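Local coordinates for protein gamma-glutamyl-gamma-aminobutyrate hydrolase PuuD (Escherichia coli, PDB 6VTV) that hydrolyses the gamma-glutamyl linkage of gamma-glutamyl-gamma-aminobutyrate, releasing 4-aminobutanoate and glutamate in the last step of the route from putrescine to 4-aminobutanoate, at residues B[140-145]-B[206-211]; B[37-42]-B[242-247]; B[164-169]-B[198-203]. One frame throughout, in Å; residues are numbered along the deposited sequence.

Interaction 1. Residues B[140-145]-B[206-211]; sequences PELLEH and DGLVEA. With MN (manganese (II) ion), chain D.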
# COMPACT_ATOMS: atom_id res chain seq x y z
N PRO B 140 11.20 -27.11 25.04
CA PRO B 140 12.01 -26.72 26.21
C PRO B 140 13.45 -26.36 25.88
O PRO B 140 14.10 -25.68 26.68
CB PRO B 140 11.96 -27.96 27.11
CG PRO B 140 10.81 -28.79 26.59
CD PRO B 140 10.74 -28.50 25.13
N GLU B 141 13.96 -26.77 24.72
CA GLU B 141 15.36 -26.58 24.37
C GLU B 141 15.66 -25.20 23.80
O GLU B 141 16.82 -24.92 23.49
CB GLU B 141 15.81 -27.65 23.37
CG GLU B 141 14.94 -27.73 22.11
CD GLU B 141 13.66 -28.53 22.31
OE1 GLU B 141 12.85 -28.59 21.37
OE2 GLU B 141 13.48 -29.09 23.41
N LEU B 142 14.66 -24.34 23.66
CA LEU B 142 14.81 -23.08 22.94
C LEU B 142 14.74 -21.89 23.88
O LEU B 142 14.20 -21.97 24.99
CB LEU B 142 13.74 -22.95 21.85
CG LEU B 142 13.75 -24.03 20.77
CD1 LEU B 142 12.69 -23.75 19.71
CD2 LEU B 142 15.13 -24.13 20.15
N LEU B 143 15.31 -20.78 23.42
CA LEU B 143 15.21 -19.52 24.13
C LEU B 143 13.80 -18.94 23.98
O LEU B 143 12.98 -19.43 23.20
CB LEU B 143 16.24 -18.52 23.59
CG LEU B 143 17.69 -18.99 23.49
CD1 LEU B 143 18.48 -18.05 22.60
CD2 LEU B 143 18.32 -19.07 24.87
N GLU B 144 13.53 -17.88 24.73
CA GLU B 144 12.28 -17.14 24.57
C GLU B 144 12.45 -16.16 23.42
O GLU B 144 13.11 -15.12 23.56
CB GLU B 144 11.90 -16.43 25.87
CG GLU B 144 10.59 -15.65 25.78
CD GLU B 144 9.44 -16.50 25.27
OE1 GLU B 144 8.89 -17.30 26.05
OE2 GLU B 144 9.10 -16.38 24.07
N HIS B 145 11.86 -16.48 22.27
CA HIS B 145 12.01 -15.66 21.08
C HIS B 145 10.93 -14.59 20.95
O HIS B 145 11.05 -13.72 20.08
CB HIS B 145 12.01 -16.55 19.83
CG HIS B 145 13.28 -17.32 19.64
ND1 HIS B 145 14.37 -16.81 18.97
CD2 HIS B 145 13.64 -18.57 20.04
CE1 HIS B 145 15.34 -17.71 18.96
NE2 HIS B 145 14.92 -18.78 19.61
N ASP B 206 20.42 -21.55 20.49
CA ASP B 206 19.64 -22.75 20.76
C ASP B 206 19.45 -23.63 19.53
O ASP B 206 18.70 -24.61 19.60
CB ASP B 206 18.27 -22.37 21.35
CG ASP B 206 17.51 -21.38 20.49
OD1 ASP B 206 17.98 -21.06 19.37
OD2 ASP B 206 16.44 -20.92 20.93
N GLY B 207 20.09 -23.29 18.42
CA GLY B 207 19.99 -24.07 17.20
C GLY B 207 18.87 -23.66 16.27
O GLY B 207 18.81 -24.17 15.14
N LEU B 208 17.98 -22.77 16.70
CA LEU B 208 16.87 -22.35 15.85
C LEU B 208 17.38 -21.57 14.64
O LEU B 208 18.22 -20.67 14.78
CB LEU B 208 15.89 -21.49 16.64
CG LEU B 208 14.63 -21.07 15.87
CD1 LEU B 208 13.63 -22.22 15.80
CD2 LEU B 208 13.99 -19.83 16.49
N VAL B 209 16.88 -21.92 13.46
CA VAL B 209 17.27 -21.22 12.25
C VAL B 209 16.67 -19.82 12.27
O VAL B 209 15.45 -19.65 12.38
CB VAL B 209 16.82 -21.99 11.00
CG1 VAL B 209 17.08 -21.17 9.75
CG2 VAL B 209 17.55 -23.33 10.92
N GLU B 210 17.53 -18.80 12.18
CA GLU B 210 17.11 -17.41 12.21
C GLU B 210 17.28 -16.70 10.87
O GLU B 210 16.87 -15.55 10.75
CB GLU B 210 17.86 -16.65 13.31
CG GLU B 210 17.37 -16.94 14.72
CD GLU B 210 16.36 -15.91 15.21
OE1 GLU B 210 16.39 -14.77 14.71
OE2 GLU B 210 15.54 -16.26 16.08
N ALA B 211 17.89 -17.36 9.88
CA ALA B 211 18.08 -16.75 8.57
C ALA B 211 18.31 -17.86 7.55
O ALA B 211 19.01 -18.83 7.83
CB ALA B 211 19.25 -15.77 8.57
MN MN D . 14.57 -15.00 17.59
O HOH W 1 14.86 -13.28 16.10

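Interaction 2. Residues B[37-42]-B[242-247]; sequences NAIIHA and EGFITA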
# COMPACT_ATOMS: atom_id res chain seq x y z
N ASN B 37 10.34 2.88 5.58
CA ASN B 37 11.46 3.78 5.83
C ASN B 37 12.80 3.10 5.55
O ASN B 37 13.74 3.74 5.05
CB ASN B 37 11.42 4.29 7.27
CG ASN B 37 10.12 5.02 7.59
OD1 ASN B 37 9.51 5.64 6.72
ND2 ASN B 37 9.70 4.93 8.85
N ALA B 38 12.90 1.81 5.86
CA ALA B 38 14.16 1.10 5.66
C ALA B 38 14.48 0.94 4.18
O ALA B 38 15.65 1.07 3.78
CB ALA B 38 14.10 -0.27 6.34
N ILE B 39 13.47 0.66 3.36
CA ILE B 39 13.69 0.55 1.92
C ILE B 39 14.10 1.90 1.34
O ILE B 39 15.03 2.00 0.53
CB ILE B 39 12.44 -0.01 1.22
CG1 ILE B 39 12.30 -1.50 1.50
CG2 ILE B 39 12.50 0.25 -0.28
CD1 ILE B 39 13.30 -2.36 0.76
N ILE B 40 13.41 2.96 1.76
CA ILE B 40 13.72 4.31 1.28
C ILE B 40 15.17 4.66 1.59
O ILE B 40 15.91 5.12 0.72
CB ILE B 40 12.75 5.33 1.90
CG1 ILE B 40 11.32 5.10 1.41
CG2 ILE B 40 13.20 6.75 1.59
CD1 ILE B 40 11.08 5.52 -0.02
N HIS B 41 15.58 4.45 2.84
CA HIS B 41 16.93 4.83 3.25
C HIS B 41 18.00 4.07 2.47
O HIS B 41 19.10 4.58 2.26
CB HIS B 41 17.11 4.59 4.75
CG HIS B 41 18.38 5.13 5.31
ND1 HIS B 41 19.53 4.37 5.43
CD2 HIS B 41 18.69 6.36 5.79
CE1 HIS B 41 20.49 5.11 5.96
NE2 HIS B 41 20.01 6.32 6.19
N ALA B 42 17.69 2.85 2.02
CA ALA B 42 18.63 2.04 1.27
C ALA B 42 18.61 2.33 -0.22
O ALA B 42 19.44 1.77 -0.95
CB ALA B 42 18.35 0.55 1.51
N GLU B 242 21.11 -2.57 2.28
CA GLU B 242 22.00 -2.14 1.21
C GLU B 242 22.29 -3.28 0.25
O GLU B 242 22.30 -3.09 -0.97
CB GLU B 242 23.30 -1.57 1.80
CG GLU B 242 23.24 -0.07 2.12
CD GLU B 242 24.39 0.34 3.03
OE1 GLU B 242 24.41 1.49 3.54
OE2 GLU B 242 25.27 -0.52 3.25
N GLY B 243 22.49 -4.49 0.79
CA GLY B 243 22.75 -5.63 -0.07
C GLY B 243 21.54 -6.04 -0.90
O GLY B 243 21.69 -6.48 -2.04
N PHE B 244 20.34 -5.90 -0.33
CA PHE B 244 19.12 -6.18 -1.09
C PHE B 244 18.98 -5.24 -2.28
O PHE B 244 18.73 -5.67 -3.41
CB PHE B 244 17.91 -6.07 -0.16
CG PHE B 244 16.59 -6.20 -0.86
CD1 PHE B 244 16.38 -7.22 -1.78
CD2 PHE B 244 15.57 -5.31 -0.61
CE1 PHE B 244 15.17 -7.34 -2.43
CE2 PHE B 244 14.35 -5.43 -1.25
CZ PHE B 244 14.15 -6.44 -2.17
N ILE B 245 19.14 -3.93 -2.04
CA ILE B 245 18.99 -2.95 -3.11
C ILE B 245 20.08 -3.14 -4.16
O ILE B 245 19.82 -3.02 -5.37
CB ILE B 245 18.99 -1.53 -2.53
CG1 ILE B 245 17.77 -1.32 -1.64
CG2 ILE B 245 19.00 -0.50 -3.64
CD1 ILE B 245 16.45 -1.58 -2.34
N THR B 246 21.30 -3.45 -3.73
CA THR B 246 22.38 -3.74 -4.67
C THR B 246 22.04 -4.93 -5.55
O THR B 246 22.35 -4.95 -6.75
CB THR B 246 23.69 -3.99 -3.92
OG1 THR B 246 24.05 -2.83 -3.17
CG2 THR B 246 24.82 -4.33 -4.89
N ALA B 247 21.39 -5.94 -4.97
CA ALA B 247 20.97 -7.10 -5.75
C ALA B 247 19.90 -6.72 -6.77
O ALA B 247 19.92 -7.21 -7.91
CB ALA B 247 20.44 -8.19 -4.82

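Interaction 3. Residues B[164-169]-B[198-203]; sequences QVEEGG and LRVEAR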
# COMPACT_ATOMS: atom_id res chain seq x y z
N GLN B 164 24.56 -16.67 15.06
CA GLN B 164 25.86 -17.02 14.49
C GLN B 164 25.70 -17.32 13.01
O GLN B 164 24.90 -18.18 12.63
CB GLN B 164 26.47 -18.22 15.22
CG GLN B 164 27.84 -18.62 14.70
CD GLN B 164 28.69 -19.30 15.75
OE1 GLN B 164 28.89 -20.51 15.72
NE2 GLN B 164 29.19 -18.51 16.70
N VAL B 165 26.48 -16.62 12.18
CA VAL B 165 26.37 -16.77 10.74
C VAL B 165 26.96 -18.11 10.31
O VAL B 165 28.05 -18.49 10.74
CB VAL B 165 27.07 -15.60 10.02
CG1 VAL B 165 27.11 -15.84 8.52
CG2 VAL B 165 26.36 -14.29 10.34
N GLU B 166 26.23 -18.83 9.46
CA GLU B 166 26.77 -20.03 8.83
C GLU B 166 27.57 -19.61 7.60
O GLU B 166 27.04 -18.95 6.70
CB GLU B 166 25.64 -20.99 8.45
CG GLU B 166 26.13 -22.32 7.91
CD GLU B 166 25.05 -23.38 7.90
OE1 GLU B 166 24.43 -23.62 8.96
OE2 GLU B 166 24.81 -23.97 6.82
N GLU B 167 28.84 -20.00 7.55
CA GLU B 167 29.73 -19.55 6.49
C GLU B 167 29.33 -20.14 5.15
O GLU B 167 28.71 -21.21 5.06
CB GLU B 167 31.17 -19.91 6.82
CG GLU B 167 32.19 -18.92 6.29
CD GLU B 167 33.61 -19.25 6.73
OE1 GLU B 167 34.54 -19.10 5.91
OE2 GLU B 167 33.78 -19.65 7.90
N GLY B 168 29.68 -19.42 4.08
CA GLY B 168 29.45 -19.89 2.73
C GLY B 168 28.19 -19.38 2.06
O GLY B 168 27.89 -19.82 0.94
N GLY B 169 27.44 -18.48 2.70
CA GLY B 169 26.21 -17.99 2.12
C GLY B 169 26.17 -16.49 1.89
O GLY B 169 27.22 -15.84 1.81
N LEU B 198 16.76 -24.55 0.34
CA LEU B 198 17.23 -23.43 1.13
C LEU B 198 18.53 -23.78 1.83
O LEU B 198 18.78 -24.93 2.18
CB LEU B 198 16.19 -23.01 2.18
CG LEU B 198 15.21 -21.88 1.85
CD1 LEU B 198 14.66 -22.04 0.45
CD2 LEU B 198 14.08 -21.85 2.87
N ARG B 199 19.36 -22.76 2.04
CA ARG B 199 20.60 -22.88 2.78
C ARG B 199 20.48 -22.09 4.09
O ARG B 199 19.95 -20.98 4.10
CB ARG B 199 21.78 -22.36 1.95
CG ARG B 199 22.98 -21.90 2.76
CD ARG B 199 23.75 -20.80 2.03
NE ARG B 199 24.08 -21.17 0.65
CZ ARG B 199 23.56 -20.58 -0.43
NH1 ARG B 199 22.69 -19.59 -0.30
NH2 ARG B 199 23.92 -20.98 -1.64
N VAL B 200 20.95 -22.68 5.18
CA VAL B 200 20.85 -22.02 6.48
C VAL B 200 21.90 -20.92 6.55
O VAL B 200 23.09 -21.15 6.27
CB VAL B 200 21.02 -23.03 7.62
CG1 VAL B 200 21.09 -22.32 8.96
CG2 VAL B 200 19.87 -24.03 7.60
N GLU B 201 21.47 -19.72 6.92
CA GLU B 201 22.36 -18.56 6.97
C GLU B 201 22.81 -18.21 8.38
O GLU B 201 23.95 -17.76 8.55
CB GLU B 201 21.67 -17.34 6.35
CG GLU B 201 21.53 -17.41 4.83
CD GLU B 201 22.82 -17.08 4.11
OE1 GLU B 201 23.77 -16.60 4.76
OE2 GLU B 201 22.89 -17.31 2.88
N ALA B 202 21.96 -18.40 9.39
CA ALA B 202 22.33 -18.07 10.76
C ALA B 202 21.44 -18.85 11.72
O ALA B 202 20.33 -19.26 11.37
CB ALA B 202 22.22 -16.56 11.02
N ARG B 203 21.95 -19.04 12.94
CA ARG B 203 21.22 -19.73 13.99
C ARG B 203 21.39 -19.00 15.31
O ARG B 203 22.46 -18.45 15.60
CB ARG B 203 21.70 -21.18 14.18
CG ARG B 203 21.52 -22.09 12.98
CD ARG B 203 22.03 -23.48 13.32
NE ARG B 203 21.91 -24.42 12.21
CZ ARG B 203 20.88 -25.24 12.04
NH1 ARG B 203 19.87 -25.23 12.90
NH2 ARG B 203 20.85 -26.06 11.00
O HOH W 2 26.38 -16.82 5.11
O HOH W 3 22.45 -25.07 5.11
O HOH W 4 25.57 -20.19 4.80
O HOH W 5 23.19 -25.69 9.42

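Interaction 1. Residues B[140-145]-B[206-211]
E141 meets D206 through its backbone: its carbonyl O lies 3.6 Å from D206 CB. L142 crosses the D206 side chain at about a right angle, CB and CD2 both near OD2, while its other methyl, CD1, makes a looser contact with CD1 of L208. At L143 the backbone N donates to D206 OD2 (2.7 Å) on that oxygen's anti lone pair, and the bond is nearly straight at 169°; the leucyl CG rests against the same oxygen. With CG between its own N and carbonyl carbon (chi1 54°), D206 swings its carboxylate toward the 140-145 segment; OD1 accepts from L208 N, above the carboxylate plane, in an Asx turn and also bonds to S204. H145 belongs to the manganese site of this glutaminase-I-type hydrolase, completed by E210, H161, S185, H187 and a water. Its ND1 binds the metal at 2.3 Å, and E210 OE2 binds it at 2.2 Å; E210 OE1 takes a hydrogen bond from the metal-bound water. NE2 of H145 donates to the syn lone pair of D206 OD2 (2.9 Å), the carboxylate plane turned 34° from the ring. D206 is thus a second-shell residue which, with the metal bond at ND1, holds the ring's rotation, and it may make ND1 a stronger ligand. Over one face of the imidazole, L208 CD2 makes a CH-pi contact 3.6 Å from the centroid.

Interaction 2. Residues B[37-42]-B[242-247]
I39 holds CG1 beside its backbone N (chi1 -74°), and a second turn of the same sense at chi2 carries CD1 across to the helix of residues 242-247. There F244, whose CG is anti to its own N at 174°, presents the rim of its ring: I39 CD1 lies at the edge, near the ring plane, 3.8 Å from CE2, so this is an aliphatic contact with an aromatic edge and not a CH-pi contact over a face. The same methyl makes a looser contact with the I245 methyl CD1, at 4.5 Å. One turn further along the first helix, A42 points its CB at the second helix and packs 3.7 Å from CG1 of I245. The backbone takes part as well, for A42 O lies 3.5 Å from I245 CG2, and the isoleucine fits against both the methyl and the carbonyl of this residue. The backbones are nearest between A42 and E242, where A42 CB lies 4.2 Å from E242 N. The two helical segments approach to 9.6 Å between their axes and cross at -64°. They belong to helices 33-42 and 235-254, which lie together over the mixed sheet of this alpha/beta fold: I14 of strand 13-23 is touched by I39, F244 and I245 alike, and F241 adds a further contact to A42. Within the second helix, T246 OG1 donates to E242 O, a carbonyl that T246 N reaches from the opposite face. No hydrogen bond or salt bridge spans the two segments; the contact is van der Waals packing of methyls on a ring edge and on a carbonyl, with little directional preference.

Interaction 3. Residues B[164-169]-B[198-203]
E166 and V200 cross at about a right angle, the glutamate lying over the valine with OE1 3.6 Å from CG1. CG of E166 stands anti to its own N (chi1 -174°) and the chain runs on extended, which takes the carboxylate past V200 toward R203. OE1 lies near the plane of the R203 guanidinium, at its edge, but 4.2 Å from NE; water 5 joins the two groups instead, and R203 NH1 bonds to G207 O. OE2 is joined through water 3 to V200 N. E201, bent at chi2, brings its carboxylate against G169, OE2 of E201 3.5 Å from G169 CA. That carboxylate accepts from L170 N and L171 N at the start of helix 170-174, with S213 as a further partner of OE2. On the backbone, Q164 and R203 form an antiparallel hydrogen-bonded pair (Q164 N to R203 O 2.8 Å), V165 and A202 the non-hydrogen-bonded pair after it, and E166 N donates to E201 O at 2.7 Å. The arrangement is that of an antiparallel strand pair in the mixed sheet, one strand leaving it through G168 and G169, the latter at the N-cap, into helix 170-174, whose first amides meet the E201 carboxylate of the neighbouring strand.

How the interactions relate
From the N terminus, the chain first enters interaction 2 on helix 33-42, whose partner on helix 235-254 comes 200 residues later and closes the widest loop. Inside it, residues 140-145 open interaction 1, closed by 206-211, and within that loop 164-169 pair with 198-203 in interaction 3; the three are nested and none cross. Interactions 1 and 3 touch, since strands 198-203 and 209-214 are sheet neighbours: A211 O lies 2.8 Å from E201 N, and E210 and A211 both face A202 in a classic beta bulge. Interaction 2, about 13 Å from interaction 1 between nearest atoms, joins early and late helices over the sheet.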